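Local coordinates for protein putative sugar phosphate isomerase (Acidithiobacillus ferrooxidans, PDB 3L2H) that probably binds a metal ion in a cupin fold and may act as a sugar phosphate isomerase, at residues B[133-138]-B[148-153]; B[61-66]-B[127-132]; B[82-87]-B[102-107]; B[29-34]-B[55-60]. One frame throughout, in Å; residues are numbered along the deposited sequence. Where two conformers were deposited one is given.

In the fold
Interactions 1 and 2 hold the same four-stranded antiparallel sheet: interaction 2 joins its strands 64-65 and 126-131 in a buried place, while interaction 1 closes the hairpin of 136-141 and 144-149 about 20 Å from the chain's centre (centre to centre), partly buried and with a bound water at its edge. They touch through the Arg137 to Asp130 salt bridge. Interaction 3, also buried, belongs to a separate three-stranded sheet and is nested within the loop closed by interaction 2. Interaction 4, strand to loop and partly buried, touches interaction 3 through the backbones of Ser59 and Ile107. Histidine-carboxylate pairs mark interactions 1 and 2; interaction 3 rests on backbone bonds and the Glu84 carboxylate, interaction 4 on one backbone bond and a weak arginine bond.

Interaction 1. Residues B[133-138]-B[148-153]; sequences NQHKRL and VDMADI
His135 and Arg137 meet Val148, Asp149 and Met150 where the antiparallel beta hairpin of strands 136-141 and 144-149 opens, beside a G1 beta bulge formed by His135 and Lys136 opposite Tyr131. The backbone bonds come first: Arg137 and Val148 are a hydrogen-bonded pair, with N of Arg137 2.9 Å from O of Val148 and the reverse bond equally short. One step on, the amide N of Met150 reaches His135 O at 2.8 Å, from above the carbonyl plane.

The polar side-chain contact is a histidine-carboxylate bond. His135 ND1 donates to Asp149 OD1 over 3.1 Å, meeting it from above the carboxylate plane, with ring and carboxylate turned 61° apart. The CG of Asp149 stands opposite its own backbone N (chi1 -179°), which brings OD1 to the histidine while OD2 takes the amide of Ala151 in an Asx turn. A water accepts from Lys136 NZ and lies within hydrogen-bonding distance of Asp149 OD1, 2.6 Å away, and of Gln134 O. A leucine at Asp149 would probably leave His135 ND1 and the Ala151 amide without their acceptor and free the imidazole to turn.

In the packing, Met150, a selenomethionine, lays its CB over the centre of the His135 ring in a CH-pi contact. On the face carrying Arg137 and Val148, Arg137 turns its guanidinium to Asp130 and to Glu144 of the second subunit, whose strand continues the sheet beyond Val148. Its aliphatic part crosses Ile153 at about a right angle, CB of Arg137 lying 3.8 Å from Ile153 CD1.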
# COMPACT_ATOMS: atom_id res chain seq x y z
N ASN B 133 12.98 -13.45 23.26
CA ASN B 133 13.51 -14.54 24.11
C ASN B 133 14.44 -15.45 23.34
O ASN B 133 15.26 -16.16 23.97
CB ASN B 133 12.40 -15.35 24.80
CG ASN B 133 11.65 -14.53 25.85
OD1 ASN B 133 12.14 -13.48 26.31
ND2 ASN B 133 10.47 -14.98 26.20
N GLN B 134 14.37 -15.40 22.02
CA GLN B 134 15.29 -16.13 21.19
C GLN B 134 16.42 -15.22 20.63
O GLN B 134 17.25 -15.72 19.93
CB GLN B 134 14.55 -16.81 20.02
CG GLN B 134 13.36 -17.70 20.48
CD GLN B 134 13.74 -18.69 21.54
OE1 GLN B 134 14.83 -19.26 21.49
NE2 GLN B 134 12.87 -18.90 22.51
N HIS B 135 16.40 -13.92 20.91
CA HIS B 135 17.40 -12.99 20.39
C HIS B 135 17.41 -12.98 18.85
O HIS B 135 18.47 -12.93 18.22
CB HIS B 135 18.78 -13.36 20.97
CG HIS B 135 19.76 -12.24 21.02
ND1 HIS B 135 20.98 -12.29 20.34
CD2 HIS B 135 19.72 -11.04 21.64
CE1 HIS B 135 21.65 -11.18 20.60
NE2 HIS B 135 20.90 -10.39 21.36
N LYS B 136 16.22 -13.03 18.26
CA LYS B 136 16.08 -13.05 16.81
C LYS B 136 15.07 -12.04 16.27
O LYS B 136 14.06 -11.77 16.90
CB LYS B 136 15.65 -14.46 16.34
CG LYS B 136 16.74 -15.54 16.53
CD LYS B 136 16.20 -16.86 16.25
CE LYS B 136 17.13 -18.01 16.79
NZ LYS B 136 18.55 -17.74 16.56
N ARG B 137 15.36 -11.54 15.08
CA ARG B 137 14.47 -10.66 14.35
C ARG B 137 14.19 -11.35 13.03
O ARG B 137 15.12 -11.80 12.35
CB ARG B 137 15.11 -9.30 14.10
CG ARG B 137 14.25 -8.38 13.22
CD ARG B 137 14.68 -6.92 13.33
NE ARG B 137 14.22 -6.34 14.58
CZ ARG B 137 14.44 -5.09 14.93
NH1 ARG B 137 15.09 -4.26 14.12
NH2 ARG B 137 13.98 -4.64 16.09
N LEU B 138 12.92 -11.41 12.67
CA LEU B 138 12.49 -11.94 11.38
C LEU B 138 12.05 -10.80 10.45
O LEU B 138 11.20 -10.03 10.82
CB LEU B 138 11.33 -12.88 11.55
CG LEU B 138 10.63 -13.37 10.27
CD1 LEU B 138 11.53 -14.29 9.49
CD2 LEU B 138 9.31 -14.06 10.65
N VAL B 148 17.51 -13.30 11.58
CA VAL B 148 18.80 -12.72 11.93
C VAL B 148 18.96 -12.63 13.42
O VAL B 148 18.05 -12.23 14.12
CB VAL B 148 18.98 -11.32 11.31
CG1 VAL B 148 20.37 -10.78 11.60
CG2 VAL B 148 18.73 -11.37 9.77
N ASP B 149 20.11 -13.08 13.92
CA ASP B 149 20.39 -12.92 15.35
C ASP B 149 20.48 -11.43 15.65
O ASP B 149 21.04 -10.67 14.89
CB ASP B 149 21.70 -13.57 15.74
CG ASP B 149 22.00 -13.44 17.25
OD1 ASP B 149 21.47 -14.26 18.02
OD2 ASP B 149 22.79 -12.53 17.65
N MSE B 150 19.97 -11.01 16.79
CA MSE B 150 19.89 -9.58 17.03
C MSE B 150 21.26 -8.90 17.14
O MSE B 150 21.40 -7.72 16.78
CB MSE B 150 19.01 -9.32 18.27
CG MSE B 150 17.48 -9.41 17.98
SE MSE B 150 16.58 -9.22 19.71
CE MSE B 150 14.75 -9.21 19.01
N ALA B 151 22.28 -9.62 17.58
CA ALA B 151 23.61 -9.07 17.66
C ALA B 151 24.26 -8.82 16.30
O ALA B 151 25.25 -8.10 16.22
CB ALA B 151 24.53 -10.00 18.53
N ASP B 152 23.69 -9.42 15.24
CA ASP B 152 24.22 -9.31 13.88
C ASP B 152 23.56 -8.19 13.08
O ASP B 152 23.74 -8.09 11.85
CB ASP B 152 24.05 -10.64 13.15
CG ASP B 152 24.90 -11.74 13.75
OD1 ASP B 152 25.97 -11.39 14.32
OD2 ASP B 152 24.52 -12.92 13.60
N ILE B 153 22.79 -7.35 13.78
CA ILE B 153 22.08 -6.28 13.12
C ILE B 153 22.76 -4.95 13.46
O ILE B 153 22.84 -4.56 14.63
CB ILE B 153 20.60 -6.22 13.53
CG1 ILE B 153 19.92 -7.56 13.25
CG2 ILE B 153 19.85 -5.08 12.81
CD1 ILE B 153 18.51 -7.62 13.94
O HOH W 1 19.69 -16.15 18.38

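Interaction 2. Residues B[61-66]-B[127-132]; sequences EYHLHH and DVVDYP
His65 and Asp127 make the shortest bond between the antiparallel strands 64-65 and 126-131 of this cupin-family chain: His65 ND1 lies 2.7 Å from OD2 of Asp127. Ring and carboxylate are nearly coplanar, 3° apart, and OD2 accepts through its syn lone pair. The other oxygen, OD1, takes the backbone N of Tyr67.

A second histidine-carboxylate pair is turned quite differently. NE2 of His66 points in its ring plane at Asp130 OD2, 2.8 Å away, yet the carboxylate stands 85° to the ring and is met from above its plane. Asp130 OD1 carries a salt bridge to Arg137, so this buried carboxylate is shared between histidine and arginine.

Backbone bonds tie the same segments together. Leu64 and Asp130 are a hydrogen-bonded pair, the amide of Asp130 lying 2.8 Å from Leu64 O, and the amide of His66 binds O of Val128.

Packing follows outward. CG1 of Val128, set opposite its own backbone N (chi1 179°), sits over the centre of the His66 ring, 3.9 Å from its centroid. Val129 lies alongside His65 with CG2 3.6 Å from ND1 of that ring. NE2 of His63 binds Glu70 and ND1 binds Glu61 O, while its CB touches CE1 of Tyr131 obliquely. At the far end Tyr62 and Pro132 cross at about a right angle, CE2 of the tyrosine 4.0 Å from CG of the proline.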
# COMPACT_ATOMS: atom_id res chain seq x y z
N GLU B 61 5.33 -18.13 20.16
CA GLU B 61 6.58 -17.71 20.80
C GLU B 61 6.47 -16.24 21.05
O GLU B 61 6.05 -15.48 20.16
CB GLU B 61 7.80 -17.99 19.91
CG GLU B 61 9.09 -17.34 20.42
CD GLU B 61 9.60 -17.90 21.74
OE1 GLU B 61 9.08 -18.95 22.18
OE2 GLU B 61 10.55 -17.32 22.37
N TYR B 62 6.77 -15.81 22.27
CA TYR B 62 6.79 -14.39 22.68
C TYR B 62 7.30 -13.51 21.56
O TYR B 62 8.44 -13.68 21.12
CB TYR B 62 7.67 -14.27 23.89
CG TYR B 62 7.69 -12.94 24.61
CD1 TYR B 62 6.57 -12.46 25.28
CD2 TYR B 62 8.84 -12.17 24.63
CE1 TYR B 62 6.61 -11.23 25.98
CE2 TYR B 62 8.91 -10.97 25.33
CZ TYR B 62 7.79 -10.52 26.00
OH TYR B 62 7.87 -9.34 26.66
N HIS B 63 6.46 -12.59 21.08
CA HIS B 63 6.82 -11.83 19.88
C HIS B 63 6.19 -10.43 19.80
O HIS B 63 5.22 -10.10 20.49
CB HIS B 63 6.43 -12.65 18.63
CG HIS B 63 4.95 -12.72 18.41
ND1 HIS B 63 4.17 -13.74 18.89
CD2 HIS B 63 4.09 -11.81 17.87
CE1 HIS B 63 2.91 -13.52 18.58
NE2 HIS B 63 2.82 -12.33 17.99
N LEU B 64 6.77 -9.63 18.91
CA LEU B 64 6.37 -8.26 18.65
C LEU B 64 6.35 -8.04 17.16
O LEU B 64 7.36 -8.25 16.48
CB LEU B 64 7.38 -7.29 19.27
CG LEU B 64 7.10 -5.80 19.05
CD1 LEU B 64 5.88 -5.33 19.83
CD2 LEU B 64 8.32 -5.00 19.48
N HIS B 65 5.21 -7.61 16.63
CA HIS B 65 5.10 -7.23 15.21
C HIS B 65 5.39 -5.73 15.03
O HIS B 65 4.94 -4.90 15.80
CB HIS B 65 3.68 -7.45 14.69
CG HIS B 65 3.29 -8.88 14.51
ND1 HIS B 65 3.51 -9.55 13.33
CD2 HIS B 65 2.61 -9.73 15.31
CE1 HIS B 65 3.05 -10.79 13.45
NE2 HIS B 65 2.50 -10.92 14.64
N HIS B 66 6.07 -5.40 13.96
CA HIS B 66 6.35 -4.02 13.65
C HIS B 66 5.32 -3.39 12.69
O HIS B 66 5.22 -2.17 12.67
CB HIS B 66 7.74 -3.91 12.99
CG HIS B 66 8.88 -4.20 13.91
ND1 HIS B 66 10.06 -3.48 13.87
CD2 HIS B 66 9.02 -5.13 14.89
CE1 HIS B 66 10.87 -3.96 14.79
NE2 HIS B 66 10.27 -4.96 15.42
N ASP B 127 6.56 -7.50 6.82
CA ASP B 127 6.49 -7.31 8.27
C ASP B 127 7.86 -7.59 8.84
O ASP B 127 8.75 -8.15 8.17
CB ASP B 127 5.42 -8.25 8.86
CG ASP B 127 4.98 -7.89 10.29
OD1 ASP B 127 5.23 -6.76 10.78
OD2 ASP B 127 4.35 -8.80 10.90
N VAL B 128 8.04 -7.19 10.08
CA VAL B 128 9.23 -7.46 10.84
C VAL B 128 8.70 -7.97 12.17
O VAL B 128 7.77 -7.37 12.74
CB VAL B 128 10.11 -6.24 11.02
CG1 VAL B 128 11.36 -6.61 11.87
CG2 VAL B 128 10.51 -5.63 9.65
N VAL B 129 9.22 -9.09 12.64
CA VAL B 129 8.75 -9.64 13.89
C VAL B 129 9.93 -9.94 14.78
O VAL B 129 10.88 -10.60 14.34
CB VAL B 129 7.95 -10.92 13.69
CG1 VAL B 129 7.42 -11.43 15.08
CG2 VAL B 129 6.84 -10.72 12.65
N ASP B 130 9.87 -9.48 16.03
CA ASP B 130 10.93 -9.73 16.98
C ASP B 130 10.54 -10.87 17.89
O ASP B 130 9.39 -10.95 18.32
CB ASP B 130 11.23 -8.53 17.84
CG ASP B 130 12.01 -7.47 17.08
OD1 ASP B 130 12.72 -7.86 16.13
OD2 ASP B 130 11.84 -6.26 17.38
N TYR B 131 11.50 -11.77 18.13
CA TYR B 131 11.36 -12.84 19.12
C TYR B 131 12.38 -12.59 20.23
O TYR B 131 13.47 -13.18 20.23
CB TYR B 131 11.54 -14.20 18.47
CG TYR B 131 10.55 -14.47 17.37
CD1 TYR B 131 9.25 -14.81 17.65
CD2 TYR B 131 10.93 -14.36 16.05
CE1 TYR B 131 8.34 -15.07 16.66
CE2 TYR B 131 10.02 -14.60 15.03
CZ TYR B 131 8.74 -14.97 15.34
OH TYR B 131 7.83 -15.20 14.32
N PRO B 132 12.05 -11.71 21.17
CA PRO B 132 13.10 -11.27 22.11
C PRO B 132 13.74 -12.41 22.93
O PRO B 132 14.94 -12.34 23.22
CB PRO B 132 12.39 -10.28 23.02
CG PRO B 132 11.13 -9.82 22.24
CD PRO B 132 10.77 -10.97 21.34

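Interaction 3. Residues B[82-87]-B[102-107]; sequences TMENDQ and AAAHSI. With EDO (1,2-ethanediol), chain N.
Glu84 OE2 receives the backbone N of Ala104 at 2.8 Å; the N-H...O angle is 165°, and OE2 accepts through its anti lone pair. The glutamate chain folds back at chi2 (-69°), which brings its carboxylate over to the 102-107 segment; its CG lies 4.0 Å from CB of Ala103. In the other direction the backbone N of Glu84 donates to Ala104 O over 3.0 Å. Glu84 and Ala104 therefore hold each other by two bonds, one through the side chain and one through the backbone. An alanine at Glu84 would probably leave the buried Ala104 amide without its acceptor and open a gap beside Ala103.

Farther along, Thr82 and Ser106 form a hydrogen-bonded antiparallel pair. The amide of Thr82 lies 2.9 Å from Ser106 O, and the Ser106 amide returns a bond to O of Thr82. That same Thr82 oxygen also has CA of His105 close to it, at 3.0 Å. Between the two bonded pairs, Met83 (a selenomethionine) and His105 share one face of the sheet, with CG of the first 4.0 Å from CB of the second.

The His105 ring leads away from strand 79-83. It stacks on Phe98 and puts NE2 2.7 Å from O2 of an ethanediol, probably from the crystallisation liquor, that Ser59 and Glu70 also bind. Thr4 of the third subunit packs on Met83 and Glu84. The chain reverses through a type II' beta turn from Met83 to Asp86, making a tight beta hairpin whose first strand pairs on its other side with 105-108 in a three-stranded antiparallel sheet of the cupin domain.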
# COMPACT_ATOMS: atom_id res chain seq x y z
N THR B 82 1.16 -12.76 28.98
CA THR B 82 2.38 -12.05 29.26
C THR B 82 2.54 -10.95 28.23
O THR B 82 2.50 -11.22 27.04
CB THR B 82 3.60 -13.00 29.21
OG1 THR B 82 3.45 -13.97 30.24
CG2 THR B 82 4.93 -12.27 29.39
N MSE B 83 2.71 -9.71 28.69
CA MSE B 83 3.00 -8.57 27.83
C MSE B 83 4.14 -7.81 28.45
O MSE B 83 4.05 -7.38 29.59
CB MSE B 83 1.81 -7.62 27.66
CG MSE B 83 0.65 -8.23 26.97
SE MSE B 83 -0.81 -6.92 26.62
CE MSE B 83 -1.46 -6.71 28.47
N GLU B 84 5.23 -7.64 27.69
CA GLU B 84 6.45 -7.03 28.22
C GLU B 84 6.79 -7.68 29.58
O GLU B 84 6.90 -8.90 29.64
CB GLU B 84 6.29 -5.51 28.28
CG GLU B 84 6.05 -4.90 26.89
CD GLU B 84 7.29 -4.98 26.00
OE1 GLU B 84 8.41 -4.69 26.51
OE2 GLU B 84 7.18 -5.35 24.81
N ASN B 85 6.94 -6.92 30.65
CA ASN B 85 7.27 -7.49 31.97
C ASN B 85 6.05 -7.79 32.85
O ASN B 85 6.17 -7.76 34.09
CB ASN B 85 8.13 -6.54 32.84
CG ASN B 85 9.32 -5.93 32.12
OD1 ASN B 85 9.76 -6.39 31.06
ND2 ASN B 85 9.87 -4.86 32.72
N ASP B 86 4.87 -8.00 32.27
CA ASP B 86 3.67 -8.08 33.10
C ASP B 86 2.91 -9.33 32.72
O ASP B 86 2.95 -9.77 31.56
CB ASP B 86 2.78 -6.84 32.89
CG ASP B 86 3.56 -5.52 33.04
OD1 ASP B 86 4.37 -5.42 33.97
OD2 ASP B 86 3.36 -4.59 32.21
N GLN B 87 2.19 -9.89 33.69
CA GLN B 87 1.33 -11.02 33.44
C GLN B 87 -0.05 -10.69 33.91
O GLN B 87 -0.21 -10.08 34.95
CB GLN B 87 1.80 -12.25 34.18
CG GLN B 87 3.16 -12.69 33.78
CD GLN B 87 3.30 -14.15 34.04
OE1 GLN B 87 3.64 -14.92 33.13
NE2 GLN B 87 2.93 -14.57 35.24
N ALA B 102 3.75 -2.12 19.96
CA ALA B 102 3.22 -1.72 21.24
C ALA B 102 3.73 -2.59 22.37
O ALA B 102 4.16 -2.06 23.39
CB ALA B 102 1.69 -1.75 21.21
N ALA B 103 3.69 -3.92 22.22
CA ALA B 103 4.08 -4.80 23.30
C ALA B 103 4.33 -6.22 22.80
O ALA B 103 3.49 -6.77 22.09
CB ALA B 103 3.01 -4.81 24.36
N ALA B 104 5.46 -6.81 23.17
CA ALA B 104 5.69 -8.25 22.93
C ALA B 104 4.73 -9.04 23.83
O ALA B 104 4.47 -8.65 24.96
CB ALA B 104 7.16 -8.61 23.23
N HIS B 105 4.22 -10.16 23.34
CA HIS B 105 3.33 -10.98 24.12
C HIS B 105 3.36 -12.44 23.78
O HIS B 105 3.80 -12.84 22.69
CB HIS B 105 1.86 -10.50 23.92
CG HIS B 105 1.12 -11.24 22.86
ND1 HIS B 105 1.18 -10.89 21.53
CD2 HIS B 105 0.31 -12.33 22.93
CE1 HIS B 105 0.44 -11.75 20.82
NE2 HIS B 105 -0.11 -12.62 21.66
N SER B 106 2.86 -13.23 24.72
CA SER B 106 2.47 -14.59 24.51
C SER B 106 1.34 -14.92 25.50
O SER B 106 1.13 -14.20 26.46
CB SER B 106 3.64 -15.58 24.67
OG SER B 106 4.23 -15.47 25.96
N ILE B 107 0.60 -15.98 25.22
CA ILE B 107 -0.43 -16.50 26.10
C ILE B 107 -0.14 -17.96 26.45
O ILE B 107 0.24 -18.76 25.57
CB ILE B 107 -1.82 -16.42 25.44
CG1 ILE B 107 -2.27 -14.96 25.31
CG2 ILE B 107 -2.91 -17.22 26.23
CD1 ILE B 107 -3.38 -14.71 24.25
C1 EDO N . -1.26 -15.42 18.86
O1 EDO N . -0.23 -14.53 18.40
C2 EDO N . -1.89 -14.89 20.13
O2 EDO N . -0.98 -15.16 21.22

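Interaction 4. Residues B[29-34]-B[55-60]; sequences GAVRVN and PGKEST. With EDO (1,2-ethanediol), chain N.
Arg32 stretches its side chain from strand 27-36 toward the loop 55-60 and, in the conformer given, sets its guanidinium edge against Ser59. NH1 lies 2.9 Å from O of Ser59, a weak bond bent to 128°, with the oxygen near the guanidinium plane. In this conformer NE and NH2 grip a single atom side-on: OD1 of Asn34 is 3.0 Å from NH2 of Arg32 and slightly farther from NE. Asn34 ND2 is bound in turn to His49.

Lys57 approaches the strand from the loop with its aliphatic part. Its CB lies near Gly29 O, and the bend at chi2 (-63°) brings CD back to the same oxygen, with CD also 4.2 Å from Val31 CB. Ala30 presents its methyl to the loop backbone, CB 3.4 Å from O of Thr60. Glu58 extends its carboxylate to the side chain of Asn27, which also binds Thr60 O.

The backbones are joined by the amide of Glu58, which reaches Gly29 O over 3.0 Å from above the carbonyl plane, and by a CA-H contact from Ala30 to O of Glu58. The side chain of Ser59 leaves the backbone on the side away from the strand; its OG takes the backbone N of Ile107 and lies very close to O2 of an ethanediol, at a distance whose exact length is doubtful. Glu70 and His105 bind the same molecule.

Ala30 is the centre of an inverse gamma turn, just after the corner at Gly29. Residues 29-32 and 57-60 run 82° apart, so this is a strand crossed by the loop between strands 46-53 and 64-65 of the cupin domain.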
# COMPACT_ATOMS: atom_id res chain seq x y z
N GLY B 29 6.49 -25.67 22.98
CA GLY B 29 5.32 -25.64 23.83
C GLY B 29 4.14 -24.89 23.21
O GLY B 29 3.01 -24.98 23.73
N ALA B 30 4.37 -24.19 22.10
CA ALA B 30 3.30 -23.40 21.46
C ALA B 30 2.58 -24.30 20.44
O ALA B 30 2.81 -24.20 19.22
CB ALA B 30 3.82 -22.14 20.81
N VAL B 31 1.69 -25.13 20.97
CA VAL B 31 1.01 -26.17 20.23
C VAL B 31 -0.46 -25.84 20.32
O VAL B 31 -0.99 -25.65 21.41
CB VAL B 31 1.27 -27.58 20.83
CG1 VAL B 31 0.52 -28.64 20.05
CG2 VAL B 31 2.76 -27.87 20.83
N ARG B 32 -1.12 -25.76 19.17
CA ARG B 32 -2.53 -25.42 19.15
C ARG B 32 -3.28 -26.05 17.97
O ARG B 32 -2.69 -26.33 16.92
CB ARG B 32 -2.65 -23.88 19.13
CG ARG B 32 -2.71 -23.22 17.76
CD ARG B 32 -2.33 -21.72 17.91
NE ARG B 32 -2.63 -20.94 16.73
CZ ARG B 32 -2.39 -19.65 16.63
NH1 ARG B 32 -1.81 -18.98 17.64
NH2 ARG B 32 -2.71 -19.02 15.52
N VAL B 33 -4.58 -26.32 18.16
CA VAL B 33 -5.43 -26.73 17.05
C VAL B 33 -5.84 -25.41 16.45
O VAL B 33 -6.34 -24.54 17.16
CB VAL B 33 -6.63 -27.57 17.48
CG1 VAL B 33 -7.59 -27.76 16.30
CG2 VAL B 33 -6.13 -28.92 17.97
N ASN B 34 -5.58 -25.23 15.16
CA ASN B 34 -5.90 -24.00 14.46
C ASN B 34 -6.90 -24.24 13.36
O ASN B 34 -6.64 -25.05 12.45
CB ASN B 34 -4.62 -23.41 13.85
CG ASN B 34 -4.80 -21.99 13.41
OD1 ASN B 34 -4.54 -21.05 14.20
ND2 ASN B 34 -5.18 -21.79 12.16
N PRO B 55 -4.20 -27.37 28.23
CA PRO B 55 -3.45 -27.02 29.45
C PRO B 55 -1.98 -27.36 29.31
O PRO B 55 -1.62 -28.41 28.79
CB PRO B 55 -4.14 -27.88 30.52
CG PRO B 55 -5.54 -27.96 30.06
CD PRO B 55 -5.43 -28.11 28.55
N GLY B 56 -1.12 -26.44 29.73
CA GLY B 56 0.31 -26.59 29.62
C GLY B 56 0.92 -26.07 28.33
O GLY B 56 2.13 -26.06 28.20
N LYS B 57 0.11 -25.63 27.36
CA LYS B 57 0.64 -25.16 26.10
C LYS B 57 0.49 -23.65 25.97
O LYS B 57 -0.05 -23.02 26.82
CB LYS B 57 -0.03 -25.88 24.94
CG LYS B 57 -0.00 -27.39 25.07
CD LYS B 57 1.41 -27.95 25.06
CE LYS B 57 1.35 -29.47 25.00
NZ LYS B 57 2.65 -30.03 25.41
N GLU B 58 1.03 -23.08 24.90
CA GLU B 58 1.09 -21.66 24.72
C GLU B 58 0.60 -21.31 23.33
O GLU B 58 0.58 -22.14 22.43
CB GLU B 58 2.51 -21.12 24.87
CG GLU B 58 3.15 -21.18 26.24
CD GLU B 58 4.55 -20.56 26.15
OE1 GLU B 58 4.70 -19.31 25.95
OE2 GLU B 58 5.49 -21.34 26.13
N SER B 59 0.28 -20.04 23.14
CA SER B 59 -0.32 -19.58 21.90
C SER B 59 0.69 -19.32 20.79
O SER B 59 0.31 -19.34 19.61
CB SER B 59 -1.13 -18.29 22.18
OG SER B 59 -0.32 -17.16 22.48
N THR B 60 1.95 -19.09 21.17
CA THR B 60 2.93 -18.56 20.24
C THR B 60 4.31 -18.55 20.89
O THR B 60 4.46 -18.98 22.03
CB THR B 60 2.56 -17.08 19.85
OG1 THR B 60 3.34 -16.66 18.74
CG2 THR B 60 2.77 -16.14 21.06
C1 EDO N . -1.26 -15.42 18.86
O1 EDO N . -0.23 -14.53 18.40
C2 EDO N . -1.89 -14.89 20.13
O2 EDO N . -0.98 -15.16 21.22